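Side-chain contacts in single-strand DNA-binding protein (Agrobacterium tumefaciens, PDB 3BTP), which binds single-stranded DNA without regard to sequence and mediates nuclear uptake of the transferred T-DNA strand during plant transformation: residues 289-292 against 293-297; 297-300 against 301-305; 317-320 against 321-325; 378-382 against 383-387; 129-133 against 134-138. All blocks are in the same frame, centred on the assembly; numbering follows the deposited sequence.

Contact 1. Residues 289-292 against 293-297; sequences EEFE and RAIKT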
loop_
_atom_site.group_PDB
_atom_site.type_symbol
_atom_site.label_atom_id
_atom_site.label_comp_id
_atom_site.label_asym_id
_atom_site.label_seq_id
_atom_site.Cartn_x
_atom_site.Cartn_y
_atom_site.Cartn_z
ATOM N N GLU A 289 -12.459 5.906 12.639
ATOM C CA GLU A 289 -12.261 7.362 12.890
ATOM C C GLU A 289 -12.634 7.842 14.302
ATOM O O GLU A 289 -12.027 8.751 14.844
ATOM C CB GLU A 289 -13.015 8.209 11.830
ATOM C CG GLU A 289 -12.435 8.038 10.412
ATOM C CD GLU A 289 -12.569 6.582 9.787
ATOM O OE1 GLU A 289 -13.599 5.868 10.011
ATOM O OE2 GLU A 289 -11.619 6.196 9.012
ATOM N N GLU A 290 -13.627 7.210 14.890
ATOM C CA GLU A 290 -13.941 7.451 16.307
ATOM C C GLU A 290 -12.850 6.917 17.261
ATOM O O GLU A 290 -12.506 7.550 18.260
ATOM C CB GLU A 290 -15.303 6.809 16.628
ATOM C CG GLU A 290 -15.907 7.285 17.919
ATOM C CD GLU A 290 -17.376 6.861 18.016
ATOM O OE1 GLU A 290 -18.003 6.660 16.930
ATOM O OE2 GLU A 290 -17.862 6.714 19.160
ATOM N N PHE A 291 -12.357 5.713 16.976
ATOM C CA PHE A 291 -11.299 5.155 17.822
ATOM C C PHE A 291 -10.113 6.085 17.735
ATOM O O PHE A 291 -9.529 6.460 18.718
ATOM C CB PHE A 291 -10.983 3.721 17.382
ATOM C CG PHE A 291 -9.748 3.132 18.016
ATOM C CD1 PHE A 291 -9.786 2.624 19.334
ATOM C CD2 PHE A 291 -8.536 3.103 17.300
ATOM C CE1 PHE A 291 -8.639 2.074 19.928
ATOM C CE2 PHE A 291 -7.405 2.541 17.854
ATOM C CZ PHE A 291 -7.435 2.021 19.196
ATOM N N GLU A 292 -9.799 6.461 16.508
ATOM C CA GLU A 292 -8.719 7.322 16.156
ATOM C C GLU A 292 -8.771 8.670 16.945
ATOM O O GLU A 292 -7.749 9.131 17.498
ATOM C CB GLU A 292 -8.771 7.554 14.651
ATOM C CG GLU A 292 -7.894 8.668 14.214
ATOM C CD GLU A 292 -7.610 8.653 12.731
ATOM O OE1 GLU A 292 -8.552 8.436 11.925
ATOM O OE2 GLU A 292 -6.432 8.872 12.360
ATOM N N ARG A 293 -9.950 9.282 16.992
ATOM C CA ARG A 293 -10.128 10.550 17.714
ATOM C C ARG A 293 -9.967 10.444 19.226
ATOM O O ARG A 293 -9.423 11.305 19.830
ATOM C CB ARG A 293 -11.437 11.218 17.321
ATOM C CG ARG A 293 -11.233 12.062 16.069
ATOM C CD ARG A 293 -12.573 12.621 15.489
ATOM N NE ARG A 293 -13.630 11.601 15.433
ATOM C CZ ARG A 293 -14.784 11.692 16.097
ATOM N NH1 ARG A 293 -15.040 12.787 16.826
ATOM N NH2 ARG A 293 -15.696 10.716 16.006
ATOM N N ALA A 294 -10.367 9.329 19.796
ATOM C CA ALA A 294 -10.218 9.054 21.215
ATOM C C ALA A 294 -8.759 8.706 21.545
ATOM O O ALA A 294 -8.271 8.923 22.675
ATOM C CB ALA A 294 -11.164 7.918 21.600
ATOM N N ILE A 295 -8.047 8.154 20.560
ATOM C CA ILE A 295 -6.640 7.904 20.755
ATOM C C ILE A 295 -5.895 9.226 20.751
ATOM O O ILE A 295 -4.974 9.430 21.499
ATOM C CB ILE A 295 -6.054 6.950 19.671
ATOM C CG1 ILE A 295 -6.594 5.520 19.830
ATOM C CG2 ILE A 295 -4.491 7.020 19.652
ATOM C CD1 ILE A 295 -6.230 4.896 21.110
ATOM N N LYS A 296 -6.227 10.128 19.862
ATOM C CA LYS A 296 -5.388 11.291 19.827
ATOM C C LYS A 296 -5.730 12.323 20.933
ATOM O O LYS A 296 -4.849 13.004 21.461
ATOM C CB LYS A 296 -5.221 11.840 18.423
ATOM C CG LYS A 296 -6.420 11.913 17.643
ATOM C CD LYS A 296 -6.041 12.494 16.327
ATOM C CE LYS A 296 -5.021 11.625 15.674
ATOM N NZ LYS A 296 -4.644 12.336 14.439
ATOM N N THR A 297 -6.991 12.324 21.354
ATOM C CA THR A 297 -7.371 12.950 22.605
ATOM C C THR A 297 -6.603 12.459 23.840
ATOM O O THR A 297 -6.015 13.271 24.560
ATOM C CB THR A 297 -8.859 12.842 22.797
ATOM O OG1 THR A 297 -9.464 13.656 21.773
ATOM C CG2 THR A 297 -9.209 13.340 24.182
#
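Arg293 folds back over the preceding turn of helix 288-299 and meets Glu289 and Glu290. Its backbone N donates to Glu289 O at 3.0 Å. A bend at chi3 (-45°) also brings NE to the same carbonyl, where it makes a weak bond of 3.3 Å. The guanidinium ends near the aliphatic part of Glu290, with NH2 3.9 Å from Glu290 CG. The carboxylate and guanidinium planes are turned well apart, and Glu290 OE1 stays 4.8 Å from Arg293 NH2, so no salt bridge forms. Ala294 continues the helical ladder, its N donating to Glu290 O.

Ile295 makes the apolar part of the contact. Its CG1 lies over one face of the Phe291 ring, 3.8 Å from the centroid, in a CH-pi contact. Phe291 reaches it with CG anti to its own N (chi1 170°), and the same ring meets Tyr283 and Phe332. Lys296 N bonds to Glu292 O, but Lys296 NZ stops 4.4 Å from Glu292 OE2 and makes a weak hydrogen bond to Ser301 O. Thr297 OG1 and Thr297 N both donate to Arg293 O, from opposite faces of its plane.

The helix is thus two-sided. Its apolar side lies against Ile263 and Ile265 of strand 263-266. In Glu290-Arg293 and Glu292-Lys296 the charged atoms do not meet, so any attraction is probably longer-range. Glu290 has a long, weak ion pair with Lys286.

Contact 2. Residues 297-300 against 301-305; sequences TKYG and SDTEI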
loop_
_atom_site.group_PDB
_atom_site.type_symbol
_atom_site.label_atom_id
_atom_site.label_comp_id
_atom_site.label_asym_id
_atom_site.label_seq_id
_atom_site.Cartn_x
_atom_site.Cartn_y
_atom_site.Cartn_z
ATOM N N THR A 297 -6.991 12.324 21.354
ATOM C CA THR A 297 -7.371 12.950 22.605
ATOM C C THR A 297 -6.603 12.459 23.840
ATOM O O THR A 297 -6.015 13.271 24.560
ATOM C CB THR A 297 -8.859 12.842 22.797
ATOM O OG1 THR A 297 -9.464 13.656 21.773
ATOM C CG2 THR A 297 -9.209 13.340 24.182
ATOM N N LYS A 298 -6.554 11.152 24.067
ATOM C CA LYS A 298 -5.744 10.547 25.174
ATOM C C LYS A 298 -4.200 10.788 25.119
ATOM O O LYS A 298 -3.560 11.044 26.173
ATOM C CB LYS A 298 -5.999 9.043 25.218
ATOM C CG LYS A 298 -5.626 8.417 26.509
ATOM C CD LYS A 298 -6.023 6.910 26.626
ATOM C CE LYS A 298 -5.492 6.439 27.973
ATOM N NZ LYS A 298 -5.792 5.012 28.313
ATOM N N TYR A 299 -3.607 10.690 23.906
ATOM C CA TYR A 299 -2.153 10.602 23.781
ATOM C C TYR A 299 -1.463 11.770 23.134
ATOM O O TYR A 299 -0.284 11.924 23.327
ATOM C CB TYR A 299 -1.732 9.322 23.075
ATOM C CG TYR A 299 -2.072 8.105 23.877
ATOM C CD1 TYR A 299 -1.434 7.836 25.130
ATOM C CD2 TYR A 299 -3.068 7.223 23.430
ATOM C CE1 TYR A 299 -1.776 6.705 25.889
ATOM C CE2 TYR A 299 -3.390 6.095 24.148
ATOM C CZ TYR A 299 -2.759 5.836 25.360
ATOM O OH TYR A 299 -3.140 4.675 26.010
ATOM N N GLY A 300 -2.191 12.594 22.397
ATOM C CA GLY A 300 -1.581 13.619 21.580
ATOM C C GLY A 300 -1.956 13.392 20.128
ATOM O O GLY A 300 -2.042 12.261 19.667
ATOM N N SER A 301 -2.136 14.465 19.385
ATOM C CA SER A 301 -2.571 14.336 18.022
ATOM C C SER A 301 -1.483 13.836 17.056
ATOM O O SER A 301 -1.800 13.514 15.941
ATOM C CB SER A 301 -3.190 15.650 17.558
ATOM O OG SER A 301 -2.145 16.609 17.532
ATOM N N ASP A 302 -0.222 13.774 17.507
ATOM C CA ASP A 302 0.916 13.225 16.755
ATOM C C ASP A 302 1.102 11.709 16.922
ATOM O O ASP A 302 2.102 11.164 16.444
ATOM C CB ASP A 302 2.234 13.885 17.203
ATOM C CG ASP A 302 2.472 15.264 16.553
ATOM O OD1 ASP A 302 1.551 15.775 15.866
ATOM O OD2 ASP A 302 3.596 15.826 16.731
ATOM N N THR A 303 0.183 11.069 17.640
ATOM C CA THR A 303 0.159 9.628 17.873
ATOM C C THR A 303 -0.013 8.820 16.578
ATOM O O THR A 303 -0.775 9.181 15.736
ATOM C CB THR A 303 -0.961 9.255 18.892
ATOM O OG1 THR A 303 -0.728 10.004 20.081
ATOM C CG2 THR A 303 -0.878 7.775 19.317
ATOM N N GLU A 304 0.723 7.728 16.436
ATOM C CA GLU A 304 0.578 6.847 15.257
ATOM C C GLU A 304 -0.232 5.605 15.604
ATOM O O GLU A 304 -0.086 5.065 16.653
ATOM C CB GLU A 304 1.950 6.453 14.757
ATOM C CG GLU A 304 2.537 7.528 13.883
ATOM C CD GLU A 304 4.010 7.276 13.485
ATOM O OE1 GLU A 304 4.548 6.113 13.578
ATOM O OE2 GLU A 304 4.613 8.283 13.042
ATOM N N ILE A 305 -1.072 5.152 14.705
ATOM C CA ILE A 305 -1.798 3.916 14.924
ATOM C C ILE A 305 -1.485 2.984 13.794
ATOM O O ILE A 305 -1.675 3.349 12.660
ATOM C CB ILE A 305 -3.384 4.123 14.946
ATOM C CG1 ILE A 305 -3.811 5.184 15.998
ATOM C CG2 ILE A 305 -4.088 2.769 15.217
ATOM C CD1 ILE A 305 -5.219 5.662 15.800
#
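Thr303 folds back on Gly300 and Tyr299 just after helix 288-299 ends. The tight part is centred on Gly300 O. Thr303 OG1 donates to it at 2.6 Å, and Thr303 N donates to it at 3.2 Å. Both donors come from the same face of the carbonyl plane. The hydroxyl is placed there by a chi1 of -56°, which sets OG1 beside the residue's own N and turns CG2 the other way. The N-H bond closes a type I beta turn from Gly300 to Thr303. OG1 also touches Tyr299 CB at 3.2 Å. Gly300 is the first residue to leave the helix, with positive phi (120°).

The outer side of the turn is looser. Ser301 and Asp302 are exposed, and Ser301 touches Gly300 mainly through CB, 3.6 Å from Gly300 C. Asp302 adds almost nothing across the contact, and its side chain touches Pro268.

The turn links helix 288-299 to strand 304-308. Thr303 packs on Ile295 of the helix and on Ile265 of the neighbouring strand 263-266. Tyr299 also reaches Ile265, and its ring meets that of His273 on strand 272-275.

Contact 3. Residues 317-320 against 321-325; sequences SKYL and ESWER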
loop_
_atom_site.group_PDB
_atom_site.type_symbol
_atom_site.label_atom_id
_atom_site.label_comp_id
_atom_site.label_asym_id
_atom_site.label_seq_id
_atom_site.Cartn_x
_atom_site.Cartn_y
_atom_site.Cartn_z
ATOM N N SER A 317 -2.143 3.507 9.814
ATOM C CA SER A 317 -3.545 3.836 9.492
ATOM C C SER A 317 -3.688 4.883 8.340
ATOM O O SER A 317 -4.512 4.705 7.410
ATOM C CB SER A 317 -4.228 4.292 10.807
ATOM O OG SER A 317 -3.905 5.657 11.078
ATOM N N LYS A 318 -2.882 5.940 8.365
ATOM C CA LYS A 318 -2.870 6.926 7.256
ATOM C C LYS A 318 -2.308 6.370 5.947
ATOM O O LYS A 318 -2.780 6.701 4.877
ATOM C CB LYS A 318 -2.053 8.166 7.674
ATOM C CG LYS A 318 -2.523 8.766 8.983
ATOM C CD LYS A 318 -1.927 10.209 9.274
ATOM C CE LYS A 318 -2.872 10.904 10.414
ATOM N NZ LYS A 318 -3.375 12.281 10.064
ATOM N N TYR A 319 -1.261 5.547 6.002
ATOM C CA TYR A 319 -0.864 4.813 4.788
ATOM C C TYR A 319 -2.063 4.010 4.147
ATOM O O TYR A 319 -2.323 4.052 2.928
ATOM C CB TYR A 319 0.308 3.859 5.029
ATOM C CG TYR A 319 0.720 3.271 3.710
ATOM C CD1 TYR A 319 1.268 4.074 2.721
ATOM C CD2 TYR A 319 0.470 1.935 3.409
ATOM C CE1 TYR A 319 1.634 3.559 1.490
ATOM C CE2 TYR A 319 0.831 1.386 2.183
ATOM C CZ TYR A 319 1.383 2.215 1.215
ATOM O OH TYR A 319 1.759 1.699 -0.011
ATOM N N LEU A 320 -2.765 3.262 4.973
ATOM C CA LEU A 320 -3.939 2.484 4.508
ATOM C C LEU A 320 -5.021 3.382 3.859
ATOM O O LEU A 320 -5.510 3.075 2.790
ATOM C CB LEU A 320 -4.537 1.705 5.702
ATOM C CG LEU A 320 -3.736 0.513 6.263
ATOM C CD1 LEU A 320 -4.444 -0.111 7.504
ATOM C CD2 LEU A 320 -3.477 -0.526 5.199
ATOM N N GLU A 321 -5.361 4.500 4.497
ATOM C CA GLU A 321 -6.318 5.447 3.934
ATOM C C GLU A 321 -5.845 6.069 2.651
ATOM O O GLU A 321 -6.664 6.244 1.728
ATOM C CB GLU A 321 -6.606 6.619 4.910
ATOM C CG GLU A 321 -7.377 6.190 6.111
ATOM C CD GLU A 321 -8.757 5.730 5.713
ATOM O OE1 GLU A 321 -9.509 6.526 5.089
ATOM O OE2 GLU A 321 -9.073 4.564 5.992
ATOM N N SER A 322 -4.559 6.459 2.567
ATOM C CA SER A 322 -4.010 6.932 1.250
ATOM C C SER A 322 -4.084 5.855 0.156
ATOM O O SER A 322 -4.095 6.174 -1.028
ATOM C CB SER A 322 -2.533 7.409 1.373
ATOM O OG SER A 322 -1.608 6.308 1.418
ATOM N N TRP A 323 -4.024 4.570 0.519
ATOM C CA TRP A 323 -4.183 3.499 -0.465
ATOM C C TRP A 323 -5.656 3.405 -0.957
ATOM O O TRP A 323 -5.918 3.362 -2.185
ATOM C CB TRP A 323 -3.706 2.164 0.114
ATOM C CG TRP A 323 -3.846 1.017 -0.869
ATOM C CD1 TRP A 323 -4.918 0.173 -1.008
ATOM C CD2 TRP A 323 -2.874 0.599 -1.848
ATOM N NE1 TRP A 323 -4.671 -0.735 -2.002
ATOM C CE2 TRP A 323 -3.428 -0.503 -2.534
ATOM C CE3 TRP A 323 -1.576 1.020 -2.161
ATOM C CZ2 TRP A 323 -2.746 -1.184 -3.515
ATOM C CZ3 TRP A 323 -0.897 0.390 -3.176
ATOM C CH2 TRP A 323 -1.480 -0.709 -3.854
ATOM N N GLU A 324 -6.619 3.409 -0.018
ATOM C CA GLU A 324 -8.054 3.371 -0.352
ATOM C C GLU A 324 -8.748 3.992 0.826
ATOM O O GLU A 324 -8.645 3.448 1.921
ATOM C CB GLU A 324 -8.582 1.898 -0.509
ATOM C CG GLU A 324 -10.169 1.704 -0.897
ATOM C CD GLU A 324 -10.870 0.352 -0.309
ATOM O OE1 GLU A 324 -10.413 -0.784 -0.670
ATOM O OE2 GLU A 324 -11.847 0.438 0.560
ATOM N N ARG A 325 -9.509 5.054 0.620
ATOM C CA ARG A 325 -10.298 5.638 1.701
ATOM C C ARG A 325 -11.225 4.610 2.312
ATOM O O ARG A 325 -11.803 3.835 1.594
ATOM C CB ARG A 325 -11.088 6.832 1.192
ATOM C CG ARG A 325 -10.222 8.049 1.024
ATOM C CD ARG A 325 -9.085 7.890 -0.121
ATOM N NE ARG A 325 -7.938 8.818 0.072
ATOM C CZ ARG A 325 -7.798 9.579 1.166
ATOM N NH1 ARG A 325 -8.679 9.478 2.167
ATOM N NH2 ARG A 325 -6.765 10.407 1.287
#
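Ser322 N donates to Lys318 O at 2.9 Å in a nearly straight bond (N-H...O 170°). Glu321 N to Ser317 O and Glu324 N to Leu320 O continue this regular ladder of helix 317-323. Trp323 N bonds to Tyr319 O and makes a weak second bond to Leu320 O.

The Ser322 hydroxyl is also near Tyr319 O, at 2.8 Å from OG. With chi1 at 78°, OG lies between its own N and carbonyl carbon and faces back along the helix. The one proton cannot be assigned, since Asn377 OD1 is also within reach. Glu321 is bent at chi2 (-65°), and its CG lies 3.5 Å from Ser317 O. Its carboxylate receives the N-H groups of Gly326, just before helix 327-335, and Ala328 in its first turn.

Farther out, Tyr319 and Trp323 run side by side, pointing the same way. Tyr319 OH comes 4.0 Å from Trp323 CE3, and Tyr319 CD1 lies 3.9 Å from Ser322 OG. The phenol is hydrogen-bonded to Tyr373 OH. Trp323 also packs on Tyr373, while Leu320 lies on Leu307 of strand 304-308. Side chains of another protein chain pack on Tyr319, Leu320 and Trp323.

The buried hydroxyls of Tyr319 and Ser322 thus have polar partners on helix 371-377. The Glu321 carboxylate, by accepting these two N-H groups, probably helps to stabilise the start of helix 327-335.

Contact 4. Residues 378-382 against 383-387; sequences LPNSP and WTQAL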
loop_
_atom_site.group_PDB
_atom_site.type_symbol
_atom_site.label_atom_id
_atom_site.label_comp_id
_atom_site.label_asym_id
_atom_site.label_seq_id
_atom_site.Cartn_x
_atom_site.Cartn_y
_atom_site.Cartn_z
ATOM N N LEU A 378 5.404 10.107 -0.725
ATOM C CA LEU A 378 6.792 10.319 -1.198
ATOM C C LEU A 378 6.954 11.814 -1.460
ATOM O O LEU A 378 7.083 12.227 -2.615
ATOM C CB LEU A 378 7.084 9.535 -2.479
ATOM C CG LEU A 378 7.111 7.996 -2.546
ATOM C CD1 LEU A 378 5.709 7.437 -2.565
ATOM C CD2 LEU A 378 7.867 7.593 -3.837
ATOM N N PRO A 379 6.969 12.629 -0.381
ATOM C CA PRO A 379 6.995 14.104 -0.486
ATOM C C PRO A 379 8.307 14.640 -1.158
ATOM O O PRO A 379 8.341 15.787 -1.615
ATOM C CB PRO A 379 6.900 14.565 0.982
ATOM C CG PRO A 379 7.550 13.389 1.762
ATOM C CD PRO A 379 7.062 12.155 1.020
ATOM N N ASN A 380 9.356 13.817 -1.185
ATOM C CA ASN A 380 10.586 14.164 -1.866
ATOM C C ASN A 380 10.875 13.374 -3.141
ATOM O O ASN A 380 11.948 13.522 -3.687
ATOM C CB ASN A 380 11.779 14.017 -0.902
ATOM C CG ASN A 380 11.652 14.933 0.315
ATOM O OD1 ASN A 380 11.531 16.182 0.197
ATOM N ND2 ASN A 380 11.609 14.310 1.495
ATOM N N SER A 381 9.963 12.529 -3.610
ATOM C CA SER A 381 10.030 12.009 -5.013
ATOM C C SER A 381 10.346 13.160 -6.030
ATOM O O SER A 381 9.901 14.296 -5.837
ATOM C CB SER A 381 8.673 11.398 -5.393
ATOM O OG SER A 381 8.689 10.949 -6.708
ATOM N N PRO A 382 11.180 12.881 -7.065
ATOM C CA PRO A 382 11.234 13.870 -8.194
ATOM C C PRO A 382 9.906 14.067 -8.952
ATOM O O PRO A 382 9.673 15.169 -9.387
ATOM C CB PRO A 382 12.344 13.325 -9.109
ATOM C CG PRO A 382 12.645 11.998 -8.658
ATOM C CD PRO A 382 12.163 11.789 -7.249
ATOM N N TRP A 383 9.036 13.029 -9.103
ATOM C CA TRP A 383 7.617 13.249 -9.571
ATOM C C TRP A 383 6.862 14.241 -8.695
ATOM O O TRP A 383 6.436 15.300 -9.142
ATOM C CB TRP A 383 6.842 11.930 -9.695
ATOM C CG TRP A 383 7.344 11.128 -10.799
ATOM C CD1 TRP A 383 8.455 10.372 -10.788
ATOM C CD2 TRP A 383 6.808 11.046 -12.128
ATOM N NE1 TRP A 383 8.670 9.802 -12.012
ATOM C CE2 TRP A 383 7.651 10.162 -12.854
ATOM C CE3 TRP A 383 5.677 11.621 -12.779
ATOM C CZ2 TRP A 383 7.417 9.808 -14.204
ATOM C CZ3 TRP A 383 5.436 11.284 -14.143
ATOM C CH2 TRP A 383 6.314 10.383 -14.827
ATOM N N THR A 384 6.807 13.969 -7.404
ATOM C CA THR A 384 6.123 14.850 -6.440
ATOM C C THR A 384 6.636 16.268 -6.521
ATOM O O THR A 384 5.880 17.212 -6.483
ATOM C CB THR A 384 6.367 14.390 -4.979
ATOM O OG1 THR A 384 5.810 13.104 -4.762
ATOM C CG2 THR A 384 5.780 15.389 -3.935
ATOM N N GLN A 385 7.941 16.433 -6.546
ATOM C CA GLN A 385 8.482 17.780 -6.502
ATOM C C GLN A 385 8.237 18.518 -7.843
ATOM O O GLN A 385 7.893 19.669 -7.824
ATOM C CB GLN A 385 9.966 17.698 -6.171
ATOM C CG GLN A 385 10.218 17.156 -4.792
ATOM C CD GLN A 385 10.639 18.275 -3.927
ATOM O OE1 GLN A 385 9.998 19.339 -3.970
ATOM N NE2 GLN A 385 11.783 18.127 -3.210
ATOM N N ALA A 386 8.420 17.848 -8.983
ATOM C CA ALA A 386 8.014 18.450 -10.279
ATOM C C ALA A 386 6.528 18.869 -10.308
ATOM O O ALA A 386 6.203 19.976 -10.805
ATOM C CB ALA A 386 8.352 17.472 -11.487
ATOM N N LEU A 387 5.619 17.997 -9.799
ATOM C CA LEU A 387 4.159 18.315 -9.719
ATOM C C LEU A 387 3.840 19.549 -8.873
ATOM O O LEU A 387 2.937 20.313 -9.205
ATOM C CB LEU A 387 3.327 17.116 -9.213
ATOM C CG LEU A 387 3.214 15.898 -10.154
ATOM C CD1 LEU A 387 2.838 14.572 -9.438
ATOM C CD2 LEU A 387 2.282 16.132 -11.313
#
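Thr384 OG1 donates to Leu378 O at 2.6 Å, joining the first turn of helix 382-388 to the loop before it. The hydroxyl comes in tilted from the carbonyl plane. Its chi1 of -64° sets OG1 beside the backbone N and sends CG2 to the other side, 3.5 Å from Pro379 O. Ser381 CB lies 3.4 Å from Thr384 OG1, close against the same hydroxyl. Ser381 OG meets Trp383 N at 3.2 Å in a weak bond. That oxygen also sits at the edge of the indole, near its plane, and 3.6 Å from Trp383 CB.

This is a helix N-cap. Ser381 holds the N-cap position, with OG anti to its own N (chi1 178°), and the weak bond to Trp383 N is the capping bond. A type I beta turn from Leu378 to Ser381 leads into it. Leu378 O accepts both the turn bond from Ser381 N and the Thr384 hydroxyl, on opposite faces of its plane.

Behind the cap the helical ladder begins. Gln385 N bonds to Ser381 O at 3.0 Å, and Ala386 N bonds to Pro382 O. Gln385 CG lies 3.1 Å from Ser381 O. The Gln385 side chain runs alongside Asn380, with NE2 3.9 Å from Asn380 OD1 and the two amide planes turned 58° apart.

Farther out, Leu374 and Leu375 of helix 371-377 lie against Trp383 and Thr384 respectively. Val351 of strand 349-352 also touches Trp383. The indole NE1 is hydrogen-bonded to the backbone of another protein chain, which also packs on Leu378 and Pro382.

Contact 5. Residues 129-133 against 134-138; sequences AGTTK and CNLDH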
loop_
_atom_site.group_PDB
_atom_site.type_symbol
_atom_site.label_atom_id
_atom_site.label_comp_id
_atom_site.label_asym_id
_atom_site.label_seq_id
_atom_site.Cartn_x
_atom_site.Cartn_y
_atom_site.Cartn_z
ATOM N N ALA A 129 4.525 -6.401 25.256
ATOM C CA ALA A 129 5.033 -5.081 25.548
ATOM C C ALA A 129 6.047 -4.736 24.467
ATOM O O ALA A 129 6.763 -5.615 23.975
ATOM C CB ALA A 129 5.675 -5.009 26.939
ATOM N N GLY A 130 6.101 -3.457 24.102
ATOM C CA GLY A 130 7.066 -3.009 23.084
ATOM C C GLY A 130 7.906 -1.895 23.645
ATOM O O GLY A 130 7.437 -1.106 24.427
ATOM N N THR A 131 9.159 -1.832 23.234
ATOM C CA THR A 131 9.939 -0.610 23.430
ATOM C C THR A 131 10.624 -0.096 22.175
ATOM O O THR A 131 11.258 -0.820 21.435
ATOM C CB THR A 131 10.820 -0.582 24.780
ATOM O OG1 THR A 131 12.120 -0.039 24.557
ATOM C CG2 THR A 131 10.898 -1.885 25.397
ATOM N N THR A 132 10.380 1.168 21.907
ATOM C CA THR A 132 10.978 1.798 20.749
ATOM C C THR A 132 12.471 1.935 20.952
ATOM O O THR A 132 12.921 2.187 22.087
ATOM C CB THR A 132 10.323 3.190 20.515
ATOM O OG1 THR A 132 8.906 2.985 20.446
ATOM C CG2 THR A 132 10.804 3.814 19.194
ATOM N N LYS A 133 13.230 1.825 19.881
ATOM C CA LYS A 133 14.671 1.944 19.972
ATOM C C LYS A 133 15.150 3.081 20.915
ATOM O O LYS A 133 15.961 2.828 21.822
ATOM C CB LYS A 133 15.275 2.123 18.558
ATOM C CG LYS A 133 16.665 2.893 18.534
ATOM C CD LYS A 133 17.196 3.163 17.103
ATOM C CE LYS A 133 18.714 3.112 17.123
ATOM N NZ LYS A 133 19.417 3.499 15.820
ATOM N N CYS A 134 14.643 4.304 20.732
ATOM C CA CYS A 134 15.109 5.470 21.543
ATOM C C CYS A 134 14.770 5.407 23.051
ATOM O O CYS A 134 15.299 6.228 23.809
ATOM C CB CYS A 134 14.528 6.795 20.998
ATOM S SG CYS A 134 12.669 6.827 21.080
ATOM N N ASN A 135 13.847 4.516 23.459
ATOM C CA ASN A 135 13.422 4.357 24.868
ATOM C C ASN A 135 14.149 3.210 25.581
ATOM O O ASN A 135 13.984 3.043 26.779
ATOM C CB ASN A 135 11.908 4.140 24.986
ATOM C CG ASN A 135 11.095 5.410 24.664
ATOM O OD1 ASN A 135 11.625 6.513 24.646
ATOM N ND2 ASN A 135 9.799 5.257 24.463
ATOM N N LEU A 136 14.915 2.400 24.857
ATOM C CA LEU A 136 15.644 1.307 25.510
ATOM C C LEU A 136 16.625 1.794 26.594
ATOM O O LEU A 136 17.487 2.603 26.307
ATOM C CB LEU A 136 16.404 0.440 24.496
ATOM C CG LEU A 136 15.622 -0.479 23.537
ATOM C CD1 LEU A 136 16.563 -0.823 22.402
ATOM C CD2 LEU A 136 15.138 -1.646 24.243
ATOM N N ASP A 137 16.492 1.255 27.819
ATOM C CA ASP A 137 17.373 1.661 28.946
ATOM C C ASP A 137 18.712 0.953 28.943
ATOM O O ASP A 137 19.548 1.226 29.794
ATOM C CB ASP A 137 16.668 1.617 30.343
ATOM C CG ASP A 137 16.196 0.202 30.755
ATOM O OD1 ASP A 137 16.652 -0.788 30.152
ATOM O OD2 ASP A 137 15.323 0.068 31.658
ATOM N N HIS A 138 18.954 0.082 27.968
ATOM C CA HIS A 138 20.199 -0.680 27.955
ATOM C C HIS A 138 20.425 -1.092 26.513
ATOM O O HIS A 138 19.516 -0.962 25.646
ATOM C CB HIS A 138 20.056 -1.949 28.785
ATOM C CG HIS A 138 18.854 -2.768 28.391
ATOM N ND1 HIS A 138 18.949 -3.937 27.657
ATOM C CD2 HIS A 138 17.530 -2.525 28.543
ATOM C CE1 HIS A 138 17.730 -4.408 27.431
ATOM N NE2 HIS A 138 16.852 -3.572 27.968
HETATM O O HOH W 1 9.158 2.593 23.778
#
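A short 3-10 turn at the end of edge strand 127-132 brings Thr132 and Lys133 against Asn135 and Leu136. Asn135 N donates to Thr132 O at 2.9 Å, and Leu136 N donates to Lys133 O at 3.2 Å. In both bonds the donor stands above the carbonyl plane. Leu136 N also makes a weak bond to Thr132 O.

The side chains close on two sides. Leu136 crosses Thr131 at about a right angle, with CD2 3.4 Å from Thr131 OG1. The same leucine lies along the Lys133 backbone, with CD1 3.7 Å from Lys133 O. On the other side Thr132 CG2 meets Cys134 SG at 4.0 Å.

A water ties the strand to the turn. It accepts from Thr132 N at 2.7 Å and from Asn135 ND2 at 2.8 Å. Thr132 OG1 is hydrogen-bonded to Asn270 O, and Lys133 NZ forms a salt bridge with Glu116.

The strand's last N-H and the Asn135 side-chain amide (ND2) therefore share one water acceptor. Side-chain and solvent bonds thus supplement the few backbone bonds of the turn where the strand gives way to it.

Along the chain the order is contact 5, contact 1, contact 2, contact 3, contact 4. Contacts 1 and 2 share Thr297 and helix 288-299, and their centres are 8 Å apart. Contact 2 leads into strand 304-308, whose Ile305 O is probably hydrogen-bonded to Ser317 N of contact 3. These three contacts all border one four-stranded antiparallel sheet. Contact 5 ends an edge strand of a different four-stranded sheet, with its nearest atoms about 9 Å from contact 2. Contacts 3 and 4 do not touch, but both use helix 371-377 as a neighbour and both meet another protein chain. Contact 4 also borders the closed barrel through strand 349-352, so the series runs from the two small sheets toward the barrel.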